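PDB 6NAL: thiol-activated cytolysin from Desulfobulbus propionicus, which probably assembles into rings on target membranes and inserts large beta-barrel pores, as other members of the cholesterol-dependent cytolysin family do. Local coordinates for residues A[54-59]-A[350-355]; A[25-30]-A[153-158]; A[188-193]-A[243-248]; A[63-68]-A[164-169]. One frame throughout, in Å; residues are numbered along the deposited sequence.

All four contacts lie within the thiol-activated cytolysin region of the chain. Contacts 1 and 2 have centres about 9 Å apart and touch directly: Glu354 OE1 takes a hydrogen bond from Ile29 N at 2.9 Å; the 25-30 loop thus meets strand 349-372 here and helix 156-163 in contact 2. A bound imidazole, probably from the crystallisation liquor, lies near Tyr355 of contact 1 and Tyr154 of contact 2. Contact 3, within the large central sheet, has its centre about 18 Å from that of contact 2; Val153 N bonds Val188 O at 3.1 Å. Contact 4 lies at the start of helix 167-174, its centre about 16 Å from that of contact 3, where Cys165 packs on Phe245.

Contact 1: residues A[54-59]-A[350-355]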
# COMPACT_ATOMS: atom_id res chain seq x y z
N SER A 54 -14.17 -8.99 -2.92
CA SER A 54 -14.97 -10.16 -3.19
C SER A 54 -14.06 -11.27 -3.72
O SER A 54 -13.00 -11.04 -4.30
CB SER A 54 -16.10 -9.83 -4.14
OG SER A 54 -15.72 -9.88 -5.48
N TYR A 55 -14.43 -12.49 -3.41
CA TYR A 55 -13.67 -13.65 -3.80
C TYR A 55 -14.61 -14.47 -4.67
O TYR A 55 -15.77 -14.66 -4.30
CB TYR A 55 -13.20 -14.45 -2.60
CG TYR A 55 -12.40 -15.66 -3.02
CD1 TYR A 55 -11.08 -15.54 -3.45
CD2 TYR A 55 -12.96 -16.92 -2.99
CE1 TYR A 55 -10.34 -16.63 -3.86
CE2 TYR A 55 -12.21 -18.08 -3.41
CZ TYR A 55 -10.92 -17.91 -3.84
OH TYR A 55 -10.17 -18.96 -4.23
N GLU A 56 -14.10 -14.96 -5.79
CA GLU A 56 -14.84 -15.68 -6.80
C GLU A 56 -14.12 -16.99 -7.00
O GLU A 56 -12.91 -16.98 -7.25
CB GLU A 56 -14.81 -14.90 -8.08
CG GLU A 56 -15.87 -15.12 -9.07
CD GLU A 56 -16.34 -13.79 -9.70
OE1 GLU A 56 -16.93 -13.88 -10.80
OE2 GLU A 56 -16.17 -12.69 -9.09
N ALA A 57 -14.88 -18.10 -6.98
CA ALA A 57 -14.31 -19.42 -7.23
C ALA A 57 -15.40 -20.47 -7.49
O ALA A 57 -16.55 -20.31 -7.08
CB ALA A 57 -13.44 -19.88 -6.06
N ASP A 58 -15.01 -21.54 -8.16
CA ASP A 58 -15.90 -22.70 -8.28
C ASP A 58 -16.24 -23.27 -6.91
O ASP A 58 -15.36 -23.54 -6.11
CB ASP A 58 -15.24 -23.75 -9.15
CG ASP A 58 -15.11 -23.33 -10.58
OD1 ASP A 58 -15.87 -22.41 -11.04
OD2 ASP A 58 -14.23 -23.91 -11.26
N PHE A 59 -17.54 -23.43 -6.63
CA PHE A 59 -17.97 -23.92 -5.32
C PHE A 59 -17.96 -25.44 -5.33
O PHE A 59 -18.70 -26.08 -6.11
CB PHE A 59 -19.36 -23.39 -4.97
CG PHE A 59 -19.82 -23.70 -3.57
CD1 PHE A 59 -18.95 -23.64 -2.49
CD2 PHE A 59 -21.15 -24.06 -3.33
CE1 PHE A 59 -19.40 -23.94 -1.18
CE2 PHE A 59 -21.61 -24.35 -2.04
CZ PHE A 59 -20.73 -24.28 -0.96
N HIS A 350 -20.47 -21.57 -9.73
CA HIS A 350 -19.57 -20.50 -9.34
C HIS A 350 -20.13 -19.82 -8.10
O HIS A 350 -21.35 -19.68 -7.96
CB HIS A 350 -19.49 -19.46 -10.47
CG HIS A 350 -18.12 -18.93 -10.73
ND1 HIS A 350 -17.05 -19.74 -11.08
CD2 HIS A 350 -17.64 -17.66 -10.74
CE1 HIS A 350 -15.97 -18.99 -11.27
NE2 HIS A 350 -16.31 -17.73 -11.07
N GLY A 351 -19.25 -19.38 -7.22
CA GLY A 351 -19.67 -18.62 -6.07
C GLY A 351 -18.91 -17.32 -5.97
O GLY A 351 -17.74 -17.22 -6.36
N THR A 352 -19.57 -16.32 -5.40
CA THR A 352 -18.95 -15.04 -5.07
C THR A 352 -19.35 -14.65 -3.66
O THR A 352 -20.48 -14.92 -3.25
CB THR A 352 -19.39 -13.91 -6.00
OG1 THR A 352 -18.83 -14.09 -7.31
CG2 THR A 352 -18.98 -12.53 -5.44
N THR A 353 -18.45 -14.00 -2.94
CA THR A 353 -18.76 -13.53 -1.60
C THR A 353 -17.85 -12.33 -1.29
O THR A 353 -16.69 -12.31 -1.70
CB THR A 353 -18.58 -14.66 -0.58
OG1 THR A 353 -19.04 -14.24 0.72
CG2 THR A 353 -17.10 -15.06 -0.53
N GLU A 354 -18.38 -11.33 -0.59
CA GLU A 354 -17.64 -10.13 -0.26
C GLU A 354 -17.17 -10.20 1.18
O GLU A 354 -17.72 -10.93 2.00
CB GLU A 354 -18.47 -8.88 -0.49
CG GLU A 354 -18.98 -8.80 -1.93
CD GLU A 354 -19.95 -7.66 -2.18
OE1 GLU A 354 -20.49 -7.11 -1.19
OE2 GLU A 354 -20.18 -7.31 -3.37
N TYR A 355 -16.09 -9.49 1.44
CA TYR A 355 -15.51 -9.45 2.76
C TYR A 355 -14.73 -8.15 2.90
O TYR A 355 -14.43 -7.47 1.92
CB TYR A 355 -14.63 -10.67 3.02
CG TYR A 355 -13.46 -10.86 2.11
CD1 TYR A 355 -13.59 -11.52 0.90
CD2 TYR A 355 -12.20 -10.47 2.50
CE1 TYR A 355 -12.47 -11.74 0.08
CE2 TYR A 355 -11.10 -10.68 1.71
CZ TYR A 355 -11.24 -11.31 0.49
OH TYR A 355 -10.14 -11.49 -0.31
O HOH W 1 -15.09 -15.78 -12.70
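Thr353 O is gripped twice by the facing strand: Tyr55 N donates to it at 2.8 Å, and the CA of Ser54 supplies a C-H...O contact at 3.1 Å. Gly351 O, two residues earlier in its strand, repeats the pattern, receiving Ala57 N at 3.1 Å with a further C-H...O contact from the CA of Glu56. These bonds and their reciprocals, Thr353 N to Tyr55 O and Gly351 N to Ala57 O, make an antiparallel ladder that includes the non-hydrogen-bonded pair Asp58-His350 and goes on to a backbone bond of Phe59 with Val349. At Asp58-His350 the side chains add a bond of their own. His350 ND1 donates to Asp58 OD1 at 2.9 Å; the acceptor lies near the ring plane, but the bond is bent to 140° and the carboxylate plane is turned 69° from the ring. The other nitrogen, NE2, bonds a water at 2.8 Å, which in turn donates to Glu56 OE1, and the CG of Glu56 comes within 3.3 Å of NE2. With a partner at each nitrogen, the ring's rotation is well defined. At the far end, Tyr355 CG sits between its backbone N and carbonyl carbon (chi1 60°), which carries CE1 at the ring's edge to 3.9 Å from Tyr55 CB. Thr353 OG1 accepts from Thr27 N. The pair belongs to the sheet of long strands that probably corresponds to domain 2 of the family. Helix 156-163 covers the face bearing Tyr55 and Thr353, with Leu161 against both, while Ser54 to Glu56 pair in parallel with a strand of the second subunit, so that the sheet continues across the interface.

Contact 2: residues A[25-30]-A[153-158]; sequences NGTSIS and VYDENE
Two torsions bring Thr27 and Asp155 together from opposite directions. In Thr27, OG1 is anti to the carbonyl carbon and beside the backbone N (chi1 -46°); in Asp155, CG is held between backbone N and carbonyl carbon (chi1 58°), which also folds the carboxylate back over the start of helix 156-163. The hydroxyl donates to Asp155 OD2, meeting the oxygen on its syn side but clearly out of the carboxylate plane. The separation of OG1 from OD2 is 2.5 Å, a very short value whose exact size should be read with caution at 2.3 Å resolution. Asn157 supplies the second partner of the same hydroxyl: its ND2 reaches Thr27 OG1 at 3.2 Å, nearly straight at 163° and close to the amide plane. OG1 thus donates to Asp155 and accepts from Asn157. The other carboxylate oxygen caps the first turn. Asp155 is the N-cap residue, and its OD1 accepts Glu158 N at 3.2 Å and, more weakly, Asn157 N. Glu158 turns back in its own right, its OE1 accepting Tyr154 N at 3.0 Å, while OE2 forms a salt bridge with Lys162. The capping residue is thus shared between helix start and loop, one oxygen to each. Beside this polar centre, the contact is apolar and looser: Ile29 CD1 approaches Tyr154 CE2 at 4.2 Å. The 25-30 loop, which leads from helix 2-12 toward strand 37-41, runs along strand 349-372, where Thr27 exchanges a backbone bond with Glu354; on its other flank it meets the first turn of helix 156-163, just after strand 147-152.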
# COMPACT_ATOMS: atom_id res chain seq x y z
N ASN A 25 -25.11 -18.04 -2.73
CA ASN A 25 -25.31 -16.70 -2.21
C ASN A 25 -24.28 -16.34 -1.15
O ASN A 25 -24.25 -16.95 -0.07
CB ASN A 25 -26.69 -16.49 -1.63
CG ASN A 25 -26.85 -15.08 -1.11
OD1 ASN A 25 -26.61 -14.06 -1.84
ND2 ASN A 25 -27.17 -14.99 0.17
N GLY A 26 -23.47 -15.33 -1.45
CA GLY A 26 -22.44 -14.91 -0.55
C GLY A 26 -22.87 -13.70 0.24
O GLY A 26 -23.94 -13.14 0.03
N THR A 27 -22.02 -13.35 1.19
CA THR A 27 -22.15 -12.10 1.90
C THR A 27 -22.12 -10.91 0.95
O THR A 27 -21.35 -10.86 -0.01
CB THR A 27 -21.01 -12.00 2.90
OG1 THR A 27 -20.90 -13.25 3.59
CG2 THR A 27 -21.21 -10.88 3.90
N SER A 28 -22.95 -9.95 1.23
CA SER A 28 -22.78 -8.64 0.64
C SER A 28 -22.48 -7.62 1.73
O SER A 28 -23.02 -7.68 2.83
CB SER A 28 -24.01 -8.23 -0.15
OG SER A 28 -24.10 -6.81 -0.13
N ILE A 29 -21.57 -6.72 1.43
CA ILE A 29 -21.29 -5.56 2.25
C ILE A 29 -21.74 -4.35 1.43
O ILE A 29 -21.45 -4.29 0.23
CB ILE A 29 -19.80 -5.48 2.62
CG1 ILE A 29 -19.26 -6.88 2.97
CG2 ILE A 29 -19.60 -4.49 3.75
CD1 ILE A 29 -19.65 -7.33 4.34
N SER A 30 -22.46 -3.44 2.01
CA SER A 30 -23.04 -2.37 1.17
C SER A 30 -22.83 -1.01 1.85
O SER A 30 -23.75 -0.45 2.46
CB SER A 30 -24.51 -2.64 0.89
OG SER A 30 -25.27 -2.63 2.09
N VAL A 153 -10.20 -16.02 7.23
CA VAL A 153 -11.61 -16.21 6.92
C VAL A 153 -12.42 -15.15 7.66
O VAL A 153 -12.31 -15.02 8.89
CB VAL A 153 -12.14 -17.64 7.24
CG1 VAL A 153 -11.14 -18.72 6.77
CG2 VAL A 153 -12.38 -17.87 8.67
N TYR A 154 -13.20 -14.39 6.90
CA TYR A 154 -13.99 -13.31 7.46
C TYR A 154 -15.28 -13.83 8.02
O TYR A 154 -15.69 -13.39 9.09
CB TYR A 154 -14.28 -12.26 6.38
CG TYR A 154 -15.12 -11.05 6.83
CD1 TYR A 154 -14.65 -10.10 7.76
CD2 TYR A 154 -16.40 -10.83 6.28
CE1 TYR A 154 -15.44 -9.01 8.15
CE2 TYR A 154 -17.16 -9.74 6.64
CZ TYR A 154 -16.68 -8.83 7.57
OH TYR A 154 -17.46 -7.75 7.92
N ASP A 155 -15.96 -14.75 7.32
CA ASP A 155 -17.23 -15.28 7.81
C ASP A 155 -17.48 -16.66 7.20
O ASP A 155 -16.67 -17.18 6.42
CB ASP A 155 -18.40 -14.32 7.52
CG ASP A 155 -18.57 -14.00 6.02
OD1 ASP A 155 -17.78 -14.58 5.20
OD2 ASP A 155 -19.46 -13.17 5.67
N GLU A 156 -18.63 -17.25 7.55
CA GLU A 156 -18.92 -18.61 7.13
C GLU A 156 -18.92 -18.74 5.62
O GLU A 156 -18.65 -19.83 5.10
CB GLU A 156 -20.26 -19.07 7.71
CG GLU A 156 -20.29 -19.28 9.23
CD GLU A 156 -20.80 -18.02 9.99
OE1 GLU A 156 -20.85 -16.91 9.36
OE2 GLU A 156 -21.14 -18.15 11.20
N ASN A 157 -19.19 -17.66 4.88
CA ASN A 157 -19.35 -17.81 3.44
C ASN A 157 -18.01 -17.80 2.73
O ASN A 157 -17.86 -18.43 1.68
CB ASN A 157 -20.24 -16.72 2.85
CG ASN A 157 -21.73 -17.02 3.05
OD1 ASN A 157 -22.23 -18.12 2.77
ND2 ASN A 157 -22.43 -16.02 3.57
N GLU A 158 -17.05 -17.05 3.26
CA GLU A 158 -15.73 -17.12 2.68
C GLU A 158 -15.16 -18.50 2.94
O GLU A 158 -14.49 -19.05 2.08
CB GLU A 158 -14.79 -16.04 3.26
CG GLU A 158 -13.60 -15.72 2.29
CD GLU A 158 -12.39 -15.00 2.92
OE1 GLU A 158 -12.52 -14.41 4.02
OE2 GLU A 158 -11.28 -15.03 2.30

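Contact 3: residues A[188-193]-A[243-248]; sequences VYLIRF and QIFLKF
Arg192 lays its aliphatic chain over one face of the Phe245 ring, CG standing 3.8 Å from the ring centroid and 22° off its normal, a CH-pi contact displaced toward the rim. With Arg192 CG anti to the backbone N (chi1 -169°), the two side chains run the same way from the sheet, and CD continues above the rim, 3.5 Å from CZ. The guanidinium beyond has one weak bond to the facing strand, NH1 to Gln243 OE1 at 3.4 Å. On the same face, Leu190 CD1 meets Lys247 CB at 3.7 Å. The contacts between side chains on the opposite face are apolar. Ile191 CD1 presses on Phe248 CE1 at 3.4 Å, Leu246 CD1 meets the edge of the Phe193 ring at 3.8 Å, and Tyr189 lies alongside Phe248. Beneath these side chains, six backbone bonds join the antiparallel pairs Tyr189-Phe248, Ile191-Leu246 and Phe193-Ile244, most of them nearly straight. The strands are neighbours in the large antiparallel sheet whose position and flanking helices are consistent with the central domain 3 sheet of cholesterol-dependent cytolysins, in which the helical clusters refold into membrane-spanning hairpins on pore formation. Strand 147-152 lies beyond 188-193, where Ser150 OG bonds Tyr189 OH and Tyr148 sets its ring edge-to-face with Phe193. Beyond 243-248 runs strand 287-294, with Val292 against Phe245 and Ile291 against Leu246. Helix 254-264 covers the end of the face carrying Tyr189 and Phe248, placing Ile261 against both rings, while Cys165 packs on Phe245 on the sheet face that carries Arg192.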
# COMPACT_ATOMS: atom_id res chain seq x y z
N VAL A 188 -9.33 -15.04 12.56
CA VAL A 188 -9.29 -16.48 12.34
C VAL A 188 -8.49 -16.81 11.09
O VAL A 188 -8.76 -16.28 10.01
CB VAL A 188 -10.69 -17.10 12.24
CG1 VAL A 188 -10.63 -18.60 12.03
CG2 VAL A 188 -11.56 -16.77 13.46
N TYR A 189 -7.57 -17.74 11.21
CA TYR A 189 -6.87 -18.28 10.06
C TYR A 189 -7.10 -19.79 9.95
O TYR A 189 -7.00 -20.52 10.94
CB TYR A 189 -5.39 -17.94 10.21
CG TYR A 189 -4.58 -18.19 8.99
CD1 TYR A 189 -4.51 -17.26 7.99
CD2 TYR A 189 -3.92 -19.35 8.83
CE1 TYR A 189 -3.77 -17.48 6.84
CE2 TYR A 189 -3.15 -19.58 7.67
CZ TYR A 189 -3.09 -18.64 6.68
OH TYR A 189 -2.36 -18.86 5.54
N LEU A 190 -7.31 -20.27 8.74
CA LEU A 190 -7.67 -21.67 8.55
C LEU A 190 -6.80 -22.37 7.52
O LEU A 190 -6.64 -21.89 6.40
CB LEU A 190 -9.11 -21.82 8.13
CG LEU A 190 -9.72 -23.19 8.42
CD1 LEU A 190 -10.02 -23.30 9.89
CD2 LEU A 190 -11.00 -23.33 7.58
N ILE A 191 -6.28 -23.53 7.90
CA ILE A 191 -5.51 -24.39 7.02
C ILE A 191 -6.27 -25.70 6.85
O ILE A 191 -6.79 -26.25 7.82
CB ILE A 191 -4.11 -24.64 7.61
CG1 ILE A 191 -3.32 -23.33 7.70
CG2 ILE A 191 -3.30 -25.66 6.80
CD1 ILE A 191 -2.04 -23.47 8.46
N ARG A 192 -6.25 -26.22 5.63
CA ARG A 192 -6.79 -27.53 5.35
C ARG A 192 -5.81 -28.37 4.58
O ARG A 192 -5.34 -27.96 3.52
CB ARG A 192 -8.06 -27.42 4.53
CG ARG A 192 -8.76 -28.72 4.46
CD ARG A 192 -9.85 -28.75 3.43
NE ARG A 192 -9.38 -28.30 2.13
CZ ARG A 192 -10.17 -28.18 1.08
NH1 ARG A 192 -11.45 -28.52 1.21
NH2 ARG A 192 -9.68 -27.74 -0.08
N PHE A 193 -5.56 -29.58 5.07
CA PHE A 193 -4.86 -30.63 4.33
C PHE A 193 -5.88 -31.64 3.82
O PHE A 193 -6.67 -32.16 4.60
CB PHE A 193 -3.86 -31.36 5.23
CG PHE A 193 -2.74 -30.49 5.75
CD1 PHE A 193 -2.92 -29.70 6.84
CD2 PHE A 193 -1.52 -30.50 5.13
CE1 PHE A 193 -1.93 -28.91 7.33
CE2 PHE A 193 -0.51 -29.72 5.60
CZ PHE A 193 -0.71 -28.90 6.71
N GLN A 243 -9.19 -35.60 5.66
CA GLN A 243 -9.22 -34.16 5.69
C GLN A 243 -8.79 -33.75 7.09
O GLN A 243 -9.25 -34.30 8.09
CB GLN A 243 -10.62 -33.66 5.31
CG GLN A 243 -10.67 -32.35 4.64
CD GLN A 243 -11.95 -32.13 3.87
OE1 GLN A 243 -11.95 -31.39 2.89
NE2 GLN A 243 -13.05 -32.73 4.31
N ILE A 244 -7.89 -32.80 7.14
CA ILE A 244 -7.42 -32.19 8.36
C ILE A 244 -7.63 -30.68 8.27
O ILE A 244 -7.20 -30.04 7.30
CB ILE A 244 -5.94 -32.51 8.61
CG1 ILE A 244 -5.78 -34.04 8.58
CG2 ILE A 244 -5.51 -31.86 9.88
CD1 ILE A 244 -4.35 -34.47 8.47
N PHE A 245 -8.23 -30.11 9.30
CA PHE A 245 -8.42 -28.68 9.42
C PHE A 245 -7.66 -28.19 10.63
O PHE A 245 -7.76 -28.80 11.69
CB PHE A 245 -9.89 -28.33 9.59
CG PHE A 245 -10.69 -28.46 8.35
CD1 PHE A 245 -11.33 -29.63 8.05
CD2 PHE A 245 -10.81 -27.40 7.47
CE1 PHE A 245 -12.10 -29.76 6.89
CE2 PHE A 245 -11.55 -27.51 6.31
CZ PHE A 245 -12.20 -28.69 6.02
N LEU A 246 -6.92 -27.08 10.48
CA LEU A 246 -6.29 -26.38 11.60
C LEU A 246 -6.84 -24.96 11.70
O LEU A 246 -6.66 -24.16 10.78
CB LEU A 246 -4.78 -26.32 11.43
CG LEU A 246 -3.99 -27.57 11.77
CD1 LEU A 246 -4.01 -28.35 10.48
CD2 LEU A 246 -2.64 -27.19 12.24
N LYS A 247 -7.43 -24.63 12.83
CA LYS A 247 -8.01 -23.32 13.04
C LYS A 247 -7.12 -22.55 14.01
O LYS A 247 -6.84 -23.03 15.11
CB LYS A 247 -9.43 -23.43 13.59
CG LYS A 247 -10.06 -22.09 13.86
CD LYS A 247 -11.55 -22.26 14.23
CE LYS A 247 -11.86 -21.56 15.56
NZ LYS A 247 -10.97 -22.11 16.64
N PHE A 248 -6.66 -21.38 13.59
CA PHE A 248 -5.86 -20.49 14.43
C PHE A 248 -6.68 -19.25 14.73
O PHE A 248 -7.12 -18.55 13.81
CB PHE A 248 -4.57 -20.08 13.74
CG PHE A 248 -3.72 -21.21 13.28
CD1 PHE A 248 -3.94 -21.82 12.05
CD2 PHE A 248 -2.68 -21.68 14.06
CE1 PHE A 248 -3.15 -22.87 11.64
CE2 PHE A 248 -1.87 -22.70 13.63
CZ PHE A 248 -2.12 -23.31 12.43

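Contact 4: residues A[63-68]-A[164-169]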
# COMPACT_ATOMS: atom_id res chain seq x y z
N VAL A 63 -19.98 -33.47 0.89
CA VAL A 63 -20.98 -34.42 1.36
C VAL A 63 -21.33 -34.09 2.81
O VAL A 63 -20.49 -34.27 3.69
CB VAL A 63 -20.46 -35.86 1.30
CG1 VAL A 63 -21.42 -36.80 2.03
CG2 VAL A 63 -20.28 -36.37 -0.11
N PRO A 64 -22.54 -33.68 3.12
CA PRO A 64 -22.84 -33.40 4.52
C PRO A 64 -22.87 -34.67 5.36
O PRO A 64 -23.31 -35.73 4.91
CB PRO A 64 -24.22 -32.72 4.48
CG PRO A 64 -24.45 -32.36 3.04
CD PRO A 64 -23.65 -33.37 2.21
N SER A 65 -22.40 -34.53 6.59
CA SER A 65 -22.41 -35.62 7.57
C SER A 65 -23.79 -36.28 7.70
O SER A 65 -23.89 -37.49 7.92
CB SER A 65 -22.00 -35.05 8.93
OG SER A 65 -23.05 -34.19 9.41
N ALA A 66 -24.84 -35.50 7.61
CA ALA A 66 -26.17 -36.00 7.92
C ALA A 66 -26.92 -36.43 6.68
O ALA A 66 -28.04 -36.93 6.79
CB ALA A 66 -27.00 -34.94 8.66
N TYR A 67 -26.32 -36.26 5.50
CA TYR A 67 -26.94 -36.70 4.26
C TYR A 67 -26.02 -37.58 3.43
O TYR A 67 -26.10 -37.55 2.20
CB TYR A 67 -27.37 -35.50 3.43
CG TYR A 67 -28.41 -34.63 4.09
CD1 TYR A 67 -28.07 -33.74 5.10
CD2 TYR A 67 -29.73 -34.67 3.68
CE1 TYR A 67 -29.02 -32.93 5.69
CE2 TYR A 67 -30.68 -33.86 4.26
CZ TYR A 67 -30.31 -33.01 5.27
OH TYR A 67 -31.25 -32.24 5.84
N GLU A 68 -25.13 -38.36 4.07
CA GLU A 68 -24.32 -39.33 3.35
C GLU A 68 -25.19 -40.35 2.62
O GLU A 68 -24.88 -40.76 1.50
CB GLU A 68 -23.36 -40.09 4.29
CG GLU A 68 -22.50 -39.25 5.25
CD GLU A 68 -21.23 -40.01 5.74
OE1 GLU A 68 -21.15 -41.28 5.59
OE2 GLU A 68 -20.31 -39.31 6.27
N GLY A 164 -14.65 -25.45 0.33
CA GLY A 164 -15.57 -26.49 -0.13
C GLY A 164 -16.00 -27.49 0.93
O GLY A 164 -16.18 -28.68 0.63
N CYS A 165 -16.21 -27.03 2.15
CA CYS A 165 -16.47 -27.96 3.24
C CYS A 165 -17.91 -27.84 3.74
O CYS A 165 -18.68 -26.97 3.32
CB CYS A 165 -15.48 -27.71 4.38
SG CYS A 165 -15.67 -26.07 5.13
N ASP A 166 -18.24 -28.76 4.66
CA ASP A 166 -19.58 -28.85 5.25
C ASP A 166 -19.58 -27.97 6.48
O ASP A 166 -19.13 -28.38 7.54
CB ASP A 166 -19.92 -30.31 5.59
CG ASP A 166 -21.21 -30.44 6.41
OD1 ASP A 166 -21.25 -31.43 7.18
OD2 ASP A 166 -22.16 -29.59 6.29
N ILE A 167 -20.07 -26.74 6.35
CA ILE A 167 -19.99 -25.81 7.47
C ILE A 167 -20.61 -26.41 8.72
O ILE A 167 -20.09 -26.25 9.84
CB ILE A 167 -20.68 -24.48 7.11
CG1 ILE A 167 -20.15 -23.38 8.04
CG2 ILE A 167 -22.22 -24.62 7.24
CD1 ILE A 167 -18.81 -22.79 7.62
N SER A 168 -21.74 -27.09 8.55
CA SER A 168 -22.44 -27.66 9.68
C SER A 168 -21.53 -28.55 10.51
O SER A 168 -21.44 -28.39 11.73
CB SER A 168 -23.66 -28.43 9.18
OG SER A 168 -24.00 -29.47 10.09
N TYR A 169 -20.83 -29.49 9.86
CA TYR A 169 -19.87 -30.35 10.55
C TYR A 169 -18.77 -29.52 11.23
O TYR A 169 -18.45 -29.70 12.41
CB TYR A 169 -19.25 -31.33 9.55
CG TYR A 169 -18.24 -32.33 10.11
CD1 TYR A 169 -18.67 -33.47 10.77
CD2 TYR A 169 -16.86 -32.13 9.95
CE1 TYR A 169 -17.77 -34.39 11.27
CE2 TYR A 169 -15.95 -33.05 10.45
CZ TYR A 169 -16.41 -34.17 11.11
OH TYR A 169 -15.52 -35.08 11.62
O HOH W 2 -24.59 -32.25 7.79
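Asp166 and Ser65 approach with their CB atoms directed toward each other's segment, but the bond between them uses the serine backbone. Ser65 N points almost straight at Asp166 OD1, with an angle of 171° at the hydrogen, though at 3.4 Å the bond is weak. Asp166 CG lies anti to its backbone N (chi1 171°), which extends the carboxylate across to Pro64 and Ser65: OD1 also comes within 3.7 Å of Pro64 CA, while OD2 passes Pro64 CB at 4.2 Å. Alongside the carboxylate, Ser65 CB meets the Tyr169 ring near CD1, at 4.1 Å and obliquely. The ring itself is placed by partners beyond the contact, lying against His294 and making a weak hydrogen bond from its hydroxyl group with Glu298. On the Ser65 side the backbone is a type I turn, closed by Tyr67 N to Pro64 O. The turn directs consecutive amides to the carboxylate region: Ser65 N bonds directly, and Ala66 N does so through a water that accepts from it at 3.3 Å and donates weakly to Asp166 OD1. The loop carrying the turn leaves strand 44-59 for strand 76-78, and the contact joins it to the junction between helices 156-163 and 167-174. Asp166 is the N-cap of the second helix, where OD1 accepts Tyr169 N at 3.3 Å, again weakly. One oxygen thus collects three weak donors: Ser65 N, Tyr169 N and the water. Their combined field, with that of the helix start, would be expected to favour the ionised carboxylate, with the loop joined to the helix start by weak polar bonds and light packing.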